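Side-chain contacts in adhesin LabA (Helicobacter pylori, PDB 6GMM), which probably binds LacdiNAc-bearing glycans of the gastric mucosa as a bacterial adhesin: residues Q305-D310 and T359-S364; A58-L63 and G355-N360. One frame throughout, in Å; residues are numbered along the deposited sequence.

Contact 1 and contact 2 lie side by side, with centres about 6 Å apart. Both use helix 354-366. Contact 1 sets its 359-364 part against helix 287-311, and contact 2 sets its 355-360 part against helix 57-76. Along the chain the order is 58-63, then 305-310, then the shared helix. Thr359 and Asn360 belong to both contacts. Leu361 bridges them: its CD1 lies 3.6 Å from Ala61 N, while its other methyl serves contact 1. Helix 354-366 thus lies against both an early helix of the exodomain and a late one. Both contacts are helix packing within one chain.

Contact 1: residues Q305-D310 and T359-S364; sequences QAVVKD and TNLKDS
Segments 305-310 and 359-364 are helical and run roughly antiparallel, at 139° between their directions. Their axes come no closer than 10.1 Å. Val308 and Lys362 form the nearest backbone pair, with CA atoms 7.0 Å apart. No hydrogen bond crosses between the segments.

Val308 has the largest share of the contact and divides it between its two methyls. CG2 meets Leu361 CD2 at 3.7 Å and also touches Leu361 CG. The two side chains lie alongside each other and point opposite ways. Val308 CG1 turns to Lys362 and lies 3.6 Å from Lys362 CD, with Lys362 CG nearly as near. Here the lysine stem is nearly perpendicular to the valine. The lysine therefore offers its aliphatic stem to the valine. Its chain bends at chi3, about the CG-CD bond that touches the valine, and again at chi4, on the exposed side of the contact.

This is apolar helix-to-helix packing between helix 287-311 and helix 354-366, in the helical body of the adhesin. Val307 adds the second valine of the patch. Its CG1 reaches Leu361 CD2 at 4.0 Å, so one leucine methyl touches both valines. Leu361 has CG anti to its own N (chi1 171°), which extends the branch across to helix 287-311. The same leucine also packs on Gln60 and Leu64 of helix 57-76. Ser364 OG donates to Leu361 O over 3.0 Å, tilted 19° from the carbonyl plane. Asp310 accepts a hydrogen bond from Asn251 ND2 of helix 239-264.

Contact 2: residues A58-L63 and G355-N360; sequences AYQAVL and GETVTN
Thr357 and Leu63 make the apolar end of this contact between helices 57-76 and 354-366. Thr357 CG2 rests 3.8 Å from Leu63 CB and equally near the Leu63 carbonyl carbon. The methyl stands anti to the threonine N (chi1 -57° for OG1), which directs it at helix 57-76. The hydroxyl turns back along the chain, where OG1 bonds to Tyr353 O, just ahead of helix 354-366. Thr357 also packs on Leu64 and Asn67, so the threonine is buried, while Leu63 stays partly exposed.

The segments are nearly antiparallel, at 156°, with axes 9.1 Å apart at closest approach. The other end of the contact is the polar, water-bridged side, where Asn360 is partly exposed and Gln60 is buried. One close touch occurs here: Gln60 OE1 comes within 3.2 Å of Asn360 CB. The two amides do not bond directly, and their planes stand 59° apart. A water joins them instead: it donates to Gln60 OE1 at 2.8 Å and accepts from Asn360 ND2 at 2.8 Å.

Gln60 is bent at chi2, and both ends of its amide are engaged. NE2 bonds to Lys53 O, just ahead of helix 57-76, and OE1 takes the water. These two bonds should fix the rotation of the amide. No direct hydrogen bond joins the segments: the water carries the polar link, and the direct touches are van der Waals, including that of OE1 on Asn360 CB.

Contact 1: residues Q305-D310 and T359-S364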
# COMPACT_ATOMS: atom_id res chain seq x y z
N GLN A 305 -1.87 3.63 -1.69
CA GLN A 305 -1.55 5.02 -2.07
C GLN A 305 -0.02 5.29 -2.00
O GLN A 305 0.51 5.96 -2.90
CB GLN A 305 -2.35 6.01 -1.18
CG GLN A 305 -2.15 7.50 -1.54
CD GLN A 305 -2.44 7.89 -2.98
OE1 GLN A 305 -3.25 7.27 -3.69
NE2 GLN A 305 -1.83 8.98 -3.42
N ALA A 306 0.69 4.74 -0.97
CA ALA A 306 2.14 4.98 -0.84
C ALA A 306 2.91 4.37 -2.00
O ALA A 306 3.96 4.90 -2.41
CB ALA A 306 2.65 4.43 0.48
N VAL A 307 2.39 3.26 -2.53
CA VAL A 307 2.97 2.58 -3.69
C VAL A 307 2.88 3.56 -4.88
O VAL A 307 3.87 3.65 -5.61
CB VAL A 307 2.29 1.22 -3.99
CG1 VAL A 307 2.71 0.69 -5.38
CG2 VAL A 307 2.58 0.20 -2.88
N VAL A 308 1.74 4.31 -5.03
CA VAL A 308 1.55 5.30 -6.12
C VAL A 308 2.63 6.36 -5.99
O VAL A 308 3.35 6.64 -6.95
CB VAL A 308 0.14 5.96 -6.15
CG1 VAL A 308 0.04 6.98 -7.27
CG2 VAL A 308 -0.97 4.93 -6.26
N LYS A 309 2.77 6.89 -4.78
CA LYS A 309 3.70 7.95 -4.44
C LYS A 309 5.15 7.56 -4.65
O LYS A 309 5.91 8.41 -5.13
CB LYS A 309 3.44 8.46 -3.02
CG LYS A 309 2.04 9.09 -2.85
CD LYS A 309 1.62 10.10 -3.95
CE LYS A 309 2.25 11.46 -3.84
NZ LYS A 309 1.70 12.40 -4.86
N ASP A 310 5.53 6.29 -4.37
CA ASP A 310 6.89 5.78 -4.62
C ASP A 310 7.15 5.69 -6.14
O ASP A 310 8.17 6.18 -6.64
CB ASP A 310 7.10 4.39 -3.99
CG ASP A 310 6.98 4.33 -2.48
OD1 ASP A 310 7.43 5.29 -1.80
OD2 ASP A 310 6.48 3.30 -1.97
N THR A 359 -2.13 3.46 -13.82
CA THR A 359 -3.45 4.04 -14.11
C THR A 359 -4.52 3.23 -13.38
O THR A 359 -5.30 3.83 -12.65
CB THR A 359 -3.68 4.12 -15.62
OG1 THR A 359 -2.72 5.02 -16.16
CG2 THR A 359 -5.09 4.59 -15.98
N ASN A 360 -4.52 1.89 -13.53
CA ASN A 360 -5.50 1.01 -12.86
C ASN A 360 -5.44 1.08 -11.35
O ASN A 360 -6.48 0.99 -10.72
CB ASN A 360 -5.38 -0.42 -13.36
CG ASN A 360 -5.79 -0.57 -14.80
OD1 ASN A 360 -6.26 0.38 -15.45
ND2 ASN A 360 -5.61 -1.76 -15.35
N LEU A 361 -4.25 1.31 -10.77
CA LEU A 361 -4.10 1.46 -9.32
C LEU A 361 -4.65 2.80 -8.84
O LEU A 361 -5.44 2.82 -7.88
CB LEU A 361 -2.62 1.26 -8.90
CG LEU A 361 -2.23 1.59 -7.45
CD1 LEU A 361 -2.96 0.72 -6.43
CD2 LEU A 361 -0.76 1.41 -7.25
N LYS A 362 -4.29 3.91 -9.52
CA LYS A 362 -4.81 5.24 -9.14
C LYS A 362 -6.33 5.27 -9.27
O LYS A 362 -7.02 5.75 -8.35
CB LYS A 362 -4.14 6.38 -9.93
CG LYS A 362 -2.61 6.50 -9.74
CD LYS A 362 -2.06 7.93 -10.02
CE LYS A 362 -2.16 8.44 -11.45
NZ LYS A 362 -1.08 7.89 -12.32
N ASP A 363 -6.87 4.70 -10.39
CA ASP A 363 -8.31 4.61 -10.65
C ASP A 363 -9.02 3.79 -9.56
O ASP A 363 -10.09 4.21 -9.13
CB ASP A 363 -8.61 4.01 -12.04
CG ASP A 363 -8.32 4.94 -13.22
OD1 ASP A 363 -7.85 6.08 -12.99
OD2 ASP A 363 -8.56 4.51 -14.38
N SER A 364 -8.42 2.66 -9.10
CA SER A 364 -9.00 1.80 -8.07
C SER A 364 -9.07 2.51 -6.73
O SER A 364 -10.02 2.27 -5.98
CB SER A 364 -8.24 0.49 -7.95
OG SER A 364 -7.20 0.58 -6.98

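Contact 2: residues A58-L63 and G355-N360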
# COMPACT_ATOMS: atom_id res chain seq x y z
N ALA A 58 -5.46 -3.03 -3.18
CA ALA A 58 -4.49 -3.96 -2.59
C ALA A 58 -3.85 -4.79 -3.74
O ALA A 58 -2.65 -4.70 -3.99
CB ALA A 58 -5.19 -4.87 -1.59
N TYR A 59 -4.70 -5.50 -4.50
CA TYR A 59 -4.31 -6.28 -5.67
C TYR A 59 -3.55 -5.43 -6.69
O TYR A 59 -2.47 -5.83 -7.09
CB TYR A 59 -5.54 -6.93 -6.31
CG TYR A 59 -5.17 -7.93 -7.38
CD1 TYR A 59 -4.95 -9.27 -7.06
CD2 TYR A 59 -5.10 -7.56 -8.72
CE1 TYR A 59 -4.68 -10.21 -8.05
CE2 TYR A 59 -4.86 -8.50 -9.72
CZ TYR A 59 -4.60 -9.81 -9.38
OH TYR A 59 -4.34 -10.72 -10.37
N GLN A 60 -4.09 -4.24 -7.08
CA GLN A 60 -3.37 -3.38 -8.04
C GLN A 60 -2.06 -2.91 -7.44
O GLN A 60 -1.11 -2.75 -8.19
CB GLN A 60 -4.20 -2.16 -8.46
CG GLN A 60 -5.54 -2.52 -9.08
CD GLN A 60 -5.35 -3.25 -10.38
OE1 GLN A 60 -4.63 -2.78 -11.26
NE2 GLN A 60 -5.93 -4.44 -10.49
N ALA A 61 -1.97 -2.71 -6.10
CA ALA A 61 -0.67 -2.27 -5.53
C ALA A 61 0.40 -3.31 -5.74
O ALA A 61 1.52 -2.95 -6.12
CB ALA A 61 -0.80 -1.92 -4.05
N VAL A 62 0.04 -4.60 -5.54
CA VAL A 62 0.91 -5.75 -5.72
C VAL A 62 1.35 -5.75 -7.16
O VAL A 62 2.54 -5.66 -7.42
CB VAL A 62 0.19 -7.08 -5.37
CG1 VAL A 62 1.06 -8.30 -5.71
CG2 VAL A 62 -0.24 -7.11 -3.92
N LEU A 63 0.38 -5.78 -8.10
CA LEU A 63 0.62 -5.77 -9.54
C LEU A 63 1.65 -4.73 -9.98
O LEU A 63 2.57 -5.06 -10.73
CB LEU A 63 -0.71 -5.57 -10.29
CG LEU A 63 -1.27 -6.81 -10.99
CD1 LEU A 63 -1.43 -7.99 -10.02
CD2 LEU A 63 -2.61 -6.48 -11.67
N GLY A 355 2.80 1.11 -17.23
CA GLY A 355 2.01 2.32 -17.45
C GLY A 355 0.52 2.20 -17.21
O GLY A 355 -0.08 3.08 -16.59
N GLU A 356 -0.10 1.12 -17.70
CA GLU A 356 -1.52 0.87 -17.51
C GLU A 356 -1.81 0.41 -16.08
O GLU A 356 -2.89 0.70 -15.56
CB GLU A 356 -2.09 -0.12 -18.56
CG GLU A 356 -1.54 -1.55 -18.47
CD GLU A 356 -2.36 -2.62 -19.17
OE1 GLU A 356 -3.02 -3.41 -18.45
OE2 GLU A 356 -2.32 -2.69 -20.42
N THR A 357 -0.85 -0.29 -15.42
CA THR A 357 -1.08 -0.74 -14.05
C THR A 357 -1.14 0.46 -13.08
O THR A 357 -2.04 0.48 -12.23
CB THR A 357 -0.10 -1.83 -13.64
OG1 THR A 357 -0.22 -2.92 -14.57
CG2 THR A 357 -0.36 -2.35 -12.21
N VAL A 358 -0.25 1.49 -13.25
CA VAL A 358 -0.26 2.69 -12.40
C VAL A 358 -1.61 3.42 -12.59
O VAL A 358 -2.21 3.84 -11.60
CB VAL A 358 0.99 3.62 -12.49
CG1 VAL A 358 1.12 4.30 -13.84
CG2 VAL A 358 0.99 4.65 -11.36
N THR A 359 -2.13 3.46 -13.82
CA THR A 359 -3.45 4.04 -14.11
C THR A 359 -4.52 3.23 -13.38
O THR A 359 -5.30 3.83 -12.65
CB THR A 359 -3.68 4.12 -15.62
OG1 THR A 359 -2.72 5.02 -16.16
CG2 THR A 359 -5.09 4.59 -15.98
N ASN A 360 -4.52 1.89 -13.53
CA ASN A 360 -5.50 1.01 -12.86
C ASN A 360 -5.44 1.08 -11.35
O ASN A 360 -6.48 0.99 -10.72
CB ASN A 360 -5.38 -0.42 -13.36
CG ASN A 360 -5.79 -0.57 -14.80
OD1 ASN A 360 -6.26 0.38 -15.45
ND2 ASN A 360 -5.61 -1.76 -15.35
O HOH W 1 -4.33 -3.71 -13.86